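XisI protein-like (Anabaena variabilis, PDB 2NLV) is of unknown function but, as a XisI-like protein, may act with XisF- and XisH-type partners in recombination of nitrogen-fixation genes in cyanobacteria. Local coordinates at residues 68-74 and 92-98. Numbering follows the deposited sequence.
Sequences KIWLQQN and EDIVLGL
Ile-69 and Ile-94 sit abreast where strand 68-74 runs parallel to strand 94-96, and a ladder of backbone hydrogen bonds ties the two together. Ile-69 N gives to Asp-93 O (2.8 Å), Val-95 N to Ile-69 O (2.8 Å), and Leu-71 N to Val-95 O (2.9 Å). Past the inverse gamma turn centred on Leu-96, Leu-98 N bonds Leu-71 O at 3.1 Å. Two of these acceptors also take a CA-H...O contact, Ile-69 O from Ile-94 CA and Val-95 O from Trp-70 CA.

On one face Val-95 sets its two methyls over the Trp-70 indole: CG1 stands 3.6 Å from the centroid of the six-membered ring, a CH-pi contact only 7° off the normal, while CG2 lies 3.6 Å from NE1 over the same face. With CG1 anti to the backbone N (chi1 -180°) and CG2 beside it, both branches of Val-95 come to lie on the ring. Were Trp-70 an alanine, the methyls of Val-95 would probably lose their aromatic platform and a gap would open beside Gly-97 CA.

The pairing closes a beta-alpha-beta unit whose helix 80-86 covers the opposite face, meeting Ile-69 and Ile-94 through Leu-84. Beyond the strand, Leu-98 meets Leu-71, CD2 to CD2 (4.0 Å), and its CD1 reaches on toward Asn-74.

Among the polar side chains, Lys-68 extends past Glu-92 O so that NZ bonds the carbonyls of Val-111 and Ala-112, and Asp-93 OD2 bonds Tyr-8 OH. Gln-72, bent at chi2 (-83°), brings OE1 within 3.4 Å of Gly-97 CA, where a side chain would clash. Its NE2 bonds Asp-63 OD2, while Gly-97 O accepts from Trp-49 NE1 of the second subunit.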
loop_
_atom_site.group_PDB
_atom_site.type_symbol
_atom_site.label_atom_id
_atom_site.label_comp_id
_atom_site.label_asym_id
_atom_site.label_seq_id
_atom_site.Cartn_x
_atom_site.Cartn_y
_atom_site.Cartn_z
ATOM N N LYS A 68 9.101 6.083 14.835
ATOM C CA LYS A 68 9.446 7.173 13.913
ATOM C C LYS A 68 8.628 7.099 12.632
ATOM O O LYS A 68 8.374 6.000 12.103
ATOM C CB LYS A 68 10.934 7.136 13.555
ATOM C CG LYS A 68 11.828 7.372 14.785
ATOM C CD LYS A 68 13.291 7.599 14.421
ATOM C CE LYS A 68 14.064 7.794 15.681
ATOM N NZ LYS A 68 15.494 7.922 15.416
ATOM N N ILE A 69 8.221 8.280 12.150
ATOM C CA ILE A 69 7.448 8.344 10.922
ATOM C C ILE A 69 8.365 8.346 9.705
ATOM O O ILE A 69 9.241 9.219 9.586
ATOM C CB ILE A 69 6.566 9.571 10.855
ATOM C CG1 ILE A 69 5.618 9.660 12.055
ATOM C CG2 ILE A 69 5.793 9.601 9.515
ATOM C CD1 ILE A 69 4.870 10.990 12.153
ATOM N N TRP A 70 8.277 7.313 8.890
ATOM C CA TRP A 70 9.058 7.223 7.639
ATOM C C TRP A 70 8.236 7.682 6.465
ATOM O O TRP A 70 7.180 7.111 6.189
ATOM C CB TRP A 70 9.504 5.789 7.409
ATOM C CG TRP A 70 10.608 5.308 8.269
ATOM C CD1 TRP A 70 10.657 5.312 9.647
ATOM C CD2 TRP A 70 11.812 4.750 7.821
ATOM N NE1 TRP A 70 11.873 4.800 10.070
ATOM C CE2 TRP A 70 12.588 4.431 8.966
ATOM C CE3 TRP A 70 12.335 4.447 6.552
ATOM C CZ2 TRP A 70 13.832 3.827 8.871
ATOM C CZ3 TRP A 70 13.570 3.831 6.488
ATOM C CH2 TRP A 70 14.303 3.557 7.630
ATOM N N LEU A 71 8.694 8.707 5.787
ATOM C CA LEU A 71 8.120 9.136 4.475
ATOM C C LEU A 71 8.740 8.289 3.386
ATOM O O LEU A 71 9.957 8.373 3.135
ATOM C CB LEU A 71 8.334 10.603 4.234
ATOM C CG LEU A 71 7.798 11.133 2.893
ATOM C CD1 LEU A 71 6.258 10.956 2.731
ATOM C CD2 LEU A 71 8.181 12.590 2.650
ATOM N N GLN A 72 7.953 7.439 2.744
ATOM C CA GLN A 72 8.460 6.493 1.774
ATOM C C GLN A 72 8.200 6.836 0.343
ATOM O O GLN A 72 8.875 6.341 -0.536
ATOM C CB GLN A 72 7.897 5.081 2.026
ATOM C CG GLN A 72 8.133 4.543 3.466
ATOM C CD GLN A 72 9.481 3.924 3.691
ATOM O OE1 GLN A 72 10.454 4.279 3.046
ATOM N NE2 GLN A 72 9.553 3.005 4.670
ATOM N N GLN A 73 7.204 7.674 0.095
ATOM C CA GLN A 73 6.830 8.054 -1.267
ATOM C C GLN A 73 6.089 9.364 -1.172
ATOM O O GLN A 73 5.281 9.572 -0.263
ATOM C CB GLN A 73 5.907 6.981 -1.852
ATOM C CG GLN A 73 5.218 7.267 -3.191
ATOM C CD GLN A 73 5.986 6.749 -4.299
ATOM O OE1 GLN A 73 7.210 6.769 -4.296
ATOM N NE2 GLN A 73 5.257 6.265 -5.308
ATOM N N ASN A 74 6.341 10.305 -2.111
ATOM C CA ASN A 74 5.615 11.553 -2.229
ATOM C C ASN A 74 5.666 12.011 -3.659
ATOM O O ASN A 74 6.681 12.534 -4.124
ATOM C CB ASN A 74 6.215 12.641 -1.370
ATOM C CG ASN A 74 5.528 13.956 -1.587
ATOM O OD1 ASN A 74 4.343 14.011 -1.909
ATOM N ND2 ASN A 74 6.271 15.040 -1.334
ATOM N N GLU A 92 13.576 15.112 14.190
ATOM C CA GLU A 92 14.367 13.909 14.415
ATOM C C GLU A 92 13.562 12.580 14.402
ATOM O O GLU A 92 14.124 11.479 14.332
ATOM C CB GLU A 92 15.193 14.050 15.699
ATOM C CG GLU A 92 14.385 14.237 16.930
ATOM C CD GLU A 92 14.129 15.731 17.288
ATOM O OE1 GLU A 92 14.110 16.741 16.445
ATOM O OE2 GLU A 92 13.953 15.893 18.524
ATOM N N ASP A 93 12.225 12.691 14.479
ATOM C CA ASP A 93 11.348 11.539 14.439
ATOM C C ASP A 93 10.695 11.319 13.076
ATOM O O ASP A 93 9.767 10.516 12.963
ATOM C CB ASP A 93 10.235 11.603 15.475
ATOM C CG ASP A 93 10.698 11.274 16.877
ATOM O OD1 ASP A 93 11.881 10.914 17.049
ATOM O OD2 ASP A 93 9.875 11.348 17.815
ATOM N N ILE A 94 11.210 12.012 12.069
ATOM C CA ILE A 94 10.843 11.774 10.667
ATOM C C ILE A 94 12.046 11.210 9.926
ATOM O O ILE A 94 13.146 11.741 10.072
ATOM C CB ILE A 94 10.340 13.074 10.040
ATOM C CG1 ILE A 94 9.049 13.479 10.731
ATOM C CG2 ILE A 94 10.024 12.837 8.563
ATOM C CD1 ILE A 94 8.681 14.954 10.490
ATOM N N VAL A 95 11.870 10.124 9.214
ATOM C CA VAL A 95 12.927 9.539 8.407
ATOM C C VAL A 95 12.547 9.649 6.966
ATOM O O VAL A 95 11.439 9.178 6.580
ATOM C CB VAL A 95 13.237 8.086 8.820
ATOM C CG1 VAL A 95 14.388 7.471 7.944
ATOM C CG2 VAL A 95 13.593 7.979 10.332
ATOM N N LEU A 96 13.414 10.209 6.123
ATOM C CA LEU A 96 13.153 10.283 4.703
ATOM C C LEU A 96 13.536 8.991 4.014
ATOM O O LEU A 96 14.628 8.846 3.475
ATOM C CB LEU A 96 13.859 11.489 4.113
ATOM C CG LEU A 96 13.427 12.846 4.662
ATOM C CD1 LEU A 96 14.172 13.952 3.868
ATOM C CD2 LEU A 96 11.924 13.048 4.541
ATOM N N GLY A 97 12.661 8.006 4.097
ATOM C CA GLY A 97 12.866 6.702 3.472
ATOM C C GLY A 97 13.012 6.815 1.971
ATOM O O GLY A 97 13.748 6.037 1.357
ATOM N N LEU A 98 12.425 7.847 1.367
ATOM C CA LEU A 98 12.550 8.117 -0.038
ATOM C C LEU A 98 13.886 8.772 -0.444
ATOM O O LEU A 98 14.080 9.023 -1.646
ATOM C CB LEU A 98 11.322 8.895 -0.546
ATOM C CG LEU A 98 11.200 10.358 -0.185
ATOM C CD1 LEU A 98 9.781 10.808 -0.654
ATOM C CD2 LEU A 98 11.517 10.830 1.251
#